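ABC transporter ATP-binding protein (Sulfolobus tokodaii, PDB 2PJZ) probably binds and hydrolyses ATP as the nucleotide-binding component of an ABC transporter, putatively one for cobalt transport. Local coordinates at residues Ile24-Asn29 with Val33-Pro38; Ala196-Gly201 with Gly206-Ser211. All coordinates share one frame; numbering follows the deposited sequence.

After strand 2-11 the chain follows strand 17-28, turns through three residues and enters strand 32-36; interaction 1 closes that short connection by packing one strand against the other across two sheets. Much later the chain returns as strand 195-200, which hydrogen-bonds to strand 32-36 in the mixed sheet, then reverses into strand 203-209; interaction 2 closes this hairpin. The two loops follow in series and neither nests in nor crosses the other, yet they touch: Ile34 and Leu36 bond through their backbones to Tyr197. Together they join the antiparallel sheet, the mixed sheet that leads into the probable P-loop, and that sheet's edge hairpin.

Interaction 1. Residues Ile24-Asn29 with Val33-Pro38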
loop_
_atom_site.group_PDB
_atom_site.type_symbol
_atom_site.label_atom_id
_atom_site.label_comp_id
_atom_site.label_asym_id
_atom_site.label_seq_id
_atom_site.Cartn_x
_atom_site.Cartn_y
_atom_site.Cartn_z
ATOM N N ILE A 24 -2.796 -6.625 15.164
ATOM C CA ILE A 24 -2.916 -6.631 13.711
ATOM C C ILE A 24 -2.413 -7.967 13.222
ATOM O O ILE A 24 -1.244 -8.319 13.456
ATOM C CB ILE A 24 -2.153 -5.478 13.024
ATOM C CG1 ILE A 24 -2.664 -4.110 13.531
ATOM C CG2 ILE A 24 -2.212 -5.594 11.439
ATOM C CD1 ILE A 24 -4.196 -3.808 13.297
ATOM N N ASN A 25 -3.288 -8.698 12.526
ATOM C CA ASN A 25 -2.921 -10.009 11.980
ATOM C C ASN A 25 -3.209 -10.088 10.473
ATOM O O ASN A 25 -4.264 -9.638 10.005
ATOM C CB ASN A 25 -3.681 -11.100 12.694
ATOM C CG ASN A 25 -3.266 -11.259 14.124
ATOM O OD1 ASN A 25 -2.175 -11.746 14.421
ATOM N ND2 ASN A 25 -4.158 -10.864 15.043
ATOM N N LEU A 26 -2.258 -10.605 9.700
ATOM C CA LEU A 26 -2.447 -10.708 8.261
ATOM C C LEU A 26 -1.470 -11.743 7.695
ATOM O O LEU A 26 -0.311 -11.747 8.094
ATOM C CB LEU A 26 -2.167 -9.350 7.583
ATOM C CG LEU A 26 -2.209 -9.281 6.054
ATOM C CD1 LEU A 26 -3.632 -9.457 5.576
ATOM C CD2 LEU A 26 -1.634 -7.975 5.525
ATOM N N GLU A 27 -1.904 -12.563 6.731
ATOM C CA GLU A 27 -0.948 -13.399 5.979
ATOM C C GLU A 27 -1.225 -13.155 4.521
ATOM O O GLU A 27 -2.402 -13.162 4.093
ATOM C CB GLU A 27 -1.031 -14.925 6.347
ATOM C CG GLU A 27 -0.658 -15.145 7.799
ATOM C CD GLU A 27 -0.347 -16.554 8.235
ATOM O OE1 GLU A 27 -0.685 -17.501 7.489
ATOM O OE2 GLU A 27 0.251 -16.683 9.351
ATOM N N VAL A 28 -0.164 -12.873 3.774
ATOM C CA VAL A 28 -0.256 -12.616 2.342
ATOM C C VAL A 28 0.713 -13.549 1.636
ATOM O O VAL A 28 1.900 -13.585 1.978
ATOM C CB VAL A 28 0.150 -11.170 2.005
ATOM C CG1 VAL A 28 0.078 -10.941 0.497
ATOM C CG2 VAL A 28 -0.788 -10.194 2.701
ATOM N N ASN A 29 0.227 -14.293 0.648
ATOM C CA ASN A 29 1.173 -15.069 -0.158
ATOM C C ASN A 29 0.754 -15.129 -1.607
ATOM O O ASN A 29 -0.423 -15.371 -1.891
ATOM C CB ASN A 29 1.366 -16.474 0.400
ATOM C CG ASN A 29 0.124 -17.310 0.340
ATOM O OD1 ASN A 29 -0.749 -17.186 1.186
ATOM N ND2 ASN A 29 0.055 -18.220 -0.648
ATOM N N VAL A 33 -2.164 -7.602 -2.133
ATOM C CA VAL A 33 -3.459 -7.238 -1.565
ATOM C C VAL A 33 -3.432 -5.722 -1.336
ATOM O O VAL A 33 -2.346 -5.115 -1.219
ATOM C CB VAL A 33 -3.811 -8.017 -0.280
ATOM C CG1 VAL A 33 -3.804 -9.543 -0.552
ATOM C CG2 VAL A 33 -2.857 -7.637 0.906
ATOM N N ILE A 34 -4.608 -5.123 -1.286
ATOM C CA ILE A 34 -4.702 -3.690 -1.075
ATOM C C ILE A 34 -5.256 -3.426 0.312
ATOM O O ILE A 34 -6.212 -4.068 0.743
ATOM C CB ILE A 34 -5.616 -3.024 -2.152
ATOM C CG1 ILE A 34 -5.019 -3.234 -3.541
ATOM C CG2 ILE A 34 -5.813 -1.503 -1.857
ATOM C CD1 ILE A 34 -6.023 -2.972 -4.671
ATOM N N ILE A 35 -4.637 -2.508 1.045
ATOM C CA ILE A 35 -5.166 -2.177 2.347
ATOM C C ILE A 35 -5.723 -0.778 2.165
ATOM O O ILE A 35 -4.989 0.121 1.733
ATOM C CB ILE A 35 -4.060 -2.176 3.438
ATOM C CG1 ILE A 35 -3.548 -3.611 3.668
ATOM C CG2 ILE A 35 -4.602 -1.562 4.752
ATOM C CD1 ILE A 35 -2.434 -3.685 4.767
ATOM N N LEU A 36 -7.025 -0.634 2.458
ATOM C CA LEU A 36 -7.736 0.635 2.265
ATOM C C LEU A 36 -7.981 1.235 3.607
ATOM O O LEU A 36 -8.433 0.566 4.515
ATOM C CB LEU A 36 -9.118 0.416 1.600
ATOM C CG LEU A 36 -9.152 -0.148 0.205
ATOM C CD1 LEU A 36 -10.614 -0.487 -0.185
ATOM C CD2 LEU A 36 -8.498 0.867 -0.775
ATOM N N GLY A 37 -7.655 2.500 3.774
ATOM C CA GLY A 37 -7.934 3.084 5.082
ATOM C C GLY A 37 -7.893 4.578 4.911
ATOM O O GLY A 37 -7.153 5.061 4.064
ATOM N N PRO A 38 -8.669 5.306 5.733
ATOM C CA PRO A 38 -8.595 6.765 5.736
ATOM C C PRO A 38 -7.219 7.279 6.075
ATOM O O PRO A 38 -6.406 6.568 6.700
ATOM C CB PRO A 38 -9.616 7.180 6.816
ATOM C CG PRO A 38 -9.942 5.982 7.569
ATOM C CD PRO A 38 -9.675 4.791 6.683
#
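Leu26 and Val28 meet Ile35 and Val33 through aliphatic branches alone, so the flat groups stand around this contact and not within it. The nearest is the ring of Tyr197, from the neighbouring strand 195-200: Leu26 lays CD1 over one face of it and Pro207 lies over the opposite face, so that the ring is sandwiched between the two; Val33 also touches this side chain. Between the valines the approach is tip to tip, Val28 CG2 coming to 3.7 Å from Val33 CG2. With Val33 CG1 anti to the carbonyl carbon (chi1 -58°), CG2 is left between the backbone N and the carbonyl carbon, the crowded position, and faces Val28. A looser touch follows, with Leu26 CD2 4.4 Å from Ile35 CD1; Ile35 reaches this far because its chain is fully extended beyond CB (chi2 -180°). No hydrogen bond links the segments, whose closest CA atoms, in Val28 and Val33, are 7.4 Å apart. These are therefore layers of two sheets packed face to face: strand 17-28 pairs with strand 2-11 in the antiparallel sheet, and strand 32-36 with strands 177-182 and 195-200 in the mixed sheet, as in the ATP-binding core of ABC ATPases. Ile179 and Leu204 add to the apolar layer around Leu26 and Ile35. Past Leu36 the second strand gives way to the probable Walker A loop, where Gly37 O accepts a hydrogen bond from Lys43 NZ and Pro38 O one from Ser41 OG.

Interaction 2. Residues Ala196-Gly201 with Gly206-Ser211; sequences AYFLVG and GPISVS
Ala196 and Ile208 form the antiparallel hydrogen-bonded pair between the two segments. Ala196 N reaches Ile208 O at 2.8 Å, nearly straight (171°), and Ile208 N returns to Ala196 O at 2.9 Å, more bent (149°). The sheet face that carries these two side chains is buried and apolar, but its contacts are the looser ones: Ala196 CB rests 3.8 Å from Val210 CG2, at the start of helix 210-214, and Phe198 CE2 is 4.2 Å from Ile208 CG2, with Leu228 and Ile239 packing on both Phe198 and Ile208. The solvent side is packed more closely. There the partly exposed Tyr197 lies alongside Pro207, which is exposed and follows a cis peptide bond. Pro207 CA sits over one ring face, Leu26 packs on the opposite one, and Pro207 CB makes an off-centre CH-pi contact, 4.1 Å from the Tyr197 ring centroid. The ring owes its place to CG standing anti to the carbonyl carbon (chi1 -68°), which brings CE1 to 3.5 Å from Pro207 N. Gly206 has to be side-chain-free: a CB there would clash with Ala196 O and Tyr197 CD1. Replaced by alanine, Tyr197 would lose its ring, which is likely to leave Pro207 without its CH-pi partner and open a gap toward Leu26. Beyond the pair Ser209 is N-cap of the helix, its OG bonding weakly to Glu212 N. The two in-plane backbone bonds thus set the register of the edge strand, whereas the apolar and CH-pi contacts, lacking directional bonds, fix the side chains by shape.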
loop_
_atom_site.group_PDB
_atom_site.type_symbol
_atom_site.label_atom_id
_atom_site.label_comp_id
_atom_site.label_asym_id
_atom_site.label_seq_id
_atom_site.Cartn_x
_atom_site.Cartn_y
_atom_site.Cartn_z
ATOM N N ALA A 196 -8.829 -6.913 -1.219
ATOM C CA ALA A 196 -8.703 -5.772 -0.305
ATOM C C ALA A 196 -9.020 -6.078 1.165
ATOM O O ALA A 196 -9.872 -6.917 1.521
ATOM C CB ALA A 196 -9.599 -4.571 -0.798
ATOM N N TYR A 197 -8.346 -5.326 2.033
ATOM C CA TYR A 197 -8.653 -5.264 3.444
ATOM C C TYR A 197 -8.908 -3.795 3.793
ATOM O O TYR A 197 -8.374 -2.916 3.152
ATOM C CB TYR A 197 -7.447 -5.723 4.260
ATOM C CG TYR A 197 -7.144 -7.188 4.093
ATOM C CD1 TYR A 197 -7.564 -8.098 5.055
ATOM C CD2 TYR A 197 -6.447 -7.652 2.976
ATOM C CE1 TYR A 197 -7.301 -9.473 4.929
ATOM C CE2 TYR A 197 -6.173 -9.028 2.822
ATOM C CZ TYR A 197 -6.610 -9.918 3.824
ATOM O OH TYR A 197 -6.388 -11.272 3.719
ATOM N N PHE A 198 -9.762 -3.563 4.778
ATOM C CA PHE A 198 -9.969 -2.231 5.348
ATOM C C PHE A 198 -9.213 -2.110 6.675
ATOM O O PHE A 198 -9.313 -2.984 7.517
ATOM C CB PHE A 198 -11.459 -2.039 5.656
ATOM C CG PHE A 198 -12.292 -1.876 4.425
ATOM C CD1 PHE A 198 -12.533 -0.593 3.899
ATOM C CD2 PHE A 198 -12.818 -2.996 3.782
ATOM C CE1 PHE A 198 -13.315 -0.425 2.747
ATOM C CE2 PHE A 198 -13.615 -2.835 2.636
ATOM C CZ PHE A 198 -13.856 -1.555 2.116
ATOM N N LEU A 199 -8.479 -1.021 6.853
ATOM C CA LEU A 199 -7.935 -0.704 8.187
ATOM C C LEU A 199 -8.950 0.258 8.812
ATOM O O LEU A 199 -8.896 1.458 8.535
ATOM C CB LEU A 199 -6.544 -0.064 8.063
ATOM C CG LEU A 199 -5.709 0.157 9.338
ATOM C CD1 LEU A 199 -5.503 -1.131 10.157
ATOM C CD2 LEU A 199 -4.405 0.744 8.945
ATOM N N VAL A 200 -9.849 -0.295 9.630
ATOM C CA VAL A 200 -10.888 0.456 10.401
ATOM C C VAL A 200 -11.283 -0.322 11.645
ATOM O O VAL A 200 -11.069 -1.512 11.724
ATOM C CB VAL A 200 -12.207 0.708 9.585
ATOM C CG1 VAL A 200 -11.999 1.799 8.560
ATOM C CG2 VAL A 200 -12.703 -0.578 8.935
ATOM N N GLY A 201 -11.889 0.338 12.626
ATOM C CA GLY A 201 -12.298 -0.356 13.850
ATOM C C GLY A 201 -11.079 -0.850 14.582
ATOM O O GLY A 201 -11.083 -1.931 15.198
ATOM N N GLY A 206 -11.194 -8.081 6.449
ATOM C CA GLY A 206 -11.249 -8.591 5.085
ATOM C C GLY A 206 -10.815 -10.044 5.109
ATOM O O GLY A 206 -10.758 -10.629 6.180
ATOM N N PRO A 207 -10.488 -10.620 3.946
ATOM C CA PRO A 207 -10.377 -9.975 2.647
ATOM C C PRO A 207 -11.739 -9.819 1.923
ATOM O O PRO A 207 -12.704 -10.467 2.298
ATOM C CB PRO A 207 -9.469 -10.930 1.872
ATOM C CG PRO A 207 -9.823 -12.271 2.421
ATOM C CD PRO A 207 -10.123 -12.049 3.882
ATOM N N ILE A 208 -11.789 -8.943 0.934
ATOM C CA ILE A 208 -12.940 -8.885 0.014
ATOM C C ILE A 208 -12.422 -8.689 -1.398
ATOM O O ILE A 208 -11.427 -7.986 -1.619
ATOM C CB ILE A 208 -13.980 -7.797 0.430
ATOM C CG1 ILE A 208 -15.193 -7.799 -0.528
ATOM C CG2 ILE A 208 -13.360 -6.393 0.474
ATOM C CD1 ILE A 208 -16.308 -6.852 -0.070
ATOM N N SER A 209 -13.053 -9.337 -2.371
ATOM C CA SER A 209 -12.679 -9.107 -3.760
ATOM C C SER A 209 -12.934 -7.639 -4.121
ATOM O O SER A 209 -14.034 -7.117 -3.837
ATOM C CB SER A 209 -13.525 -10.007 -4.667
ATOM O OG SER A 209 -13.373 -9.603 -6.013
ATOM N N VAL A 210 -11.959 -6.990 -4.753
ATOM C CA VAL A 210 -12.174 -5.617 -5.223
ATOM C C VAL A 210 -13.276 -5.605 -6.313
ATOM O O VAL A 210 -14.119 -4.704 -6.352
ATOM C CB VAL A 210 -10.901 -4.989 -5.746
ATOM C CG1 VAL A 210 -11.197 -3.691 -6.410
ATOM C CG2 VAL A 210 -9.923 -4.712 -4.560
ATOM N N SER A 211 -13.293 -6.632 -7.156
ATOM C CA SER A 211 -14.346 -6.743 -8.187
ATOM C C SER A 211 -15.712 -6.663 -7.530
ATOM O O SER A 211 -16.585 -5.918 -7.994
ATOM C CB SER A 211 -14.197 -8.046 -9.009
ATOM O OG SER A 211 -15.275 -8.172 -9.941
#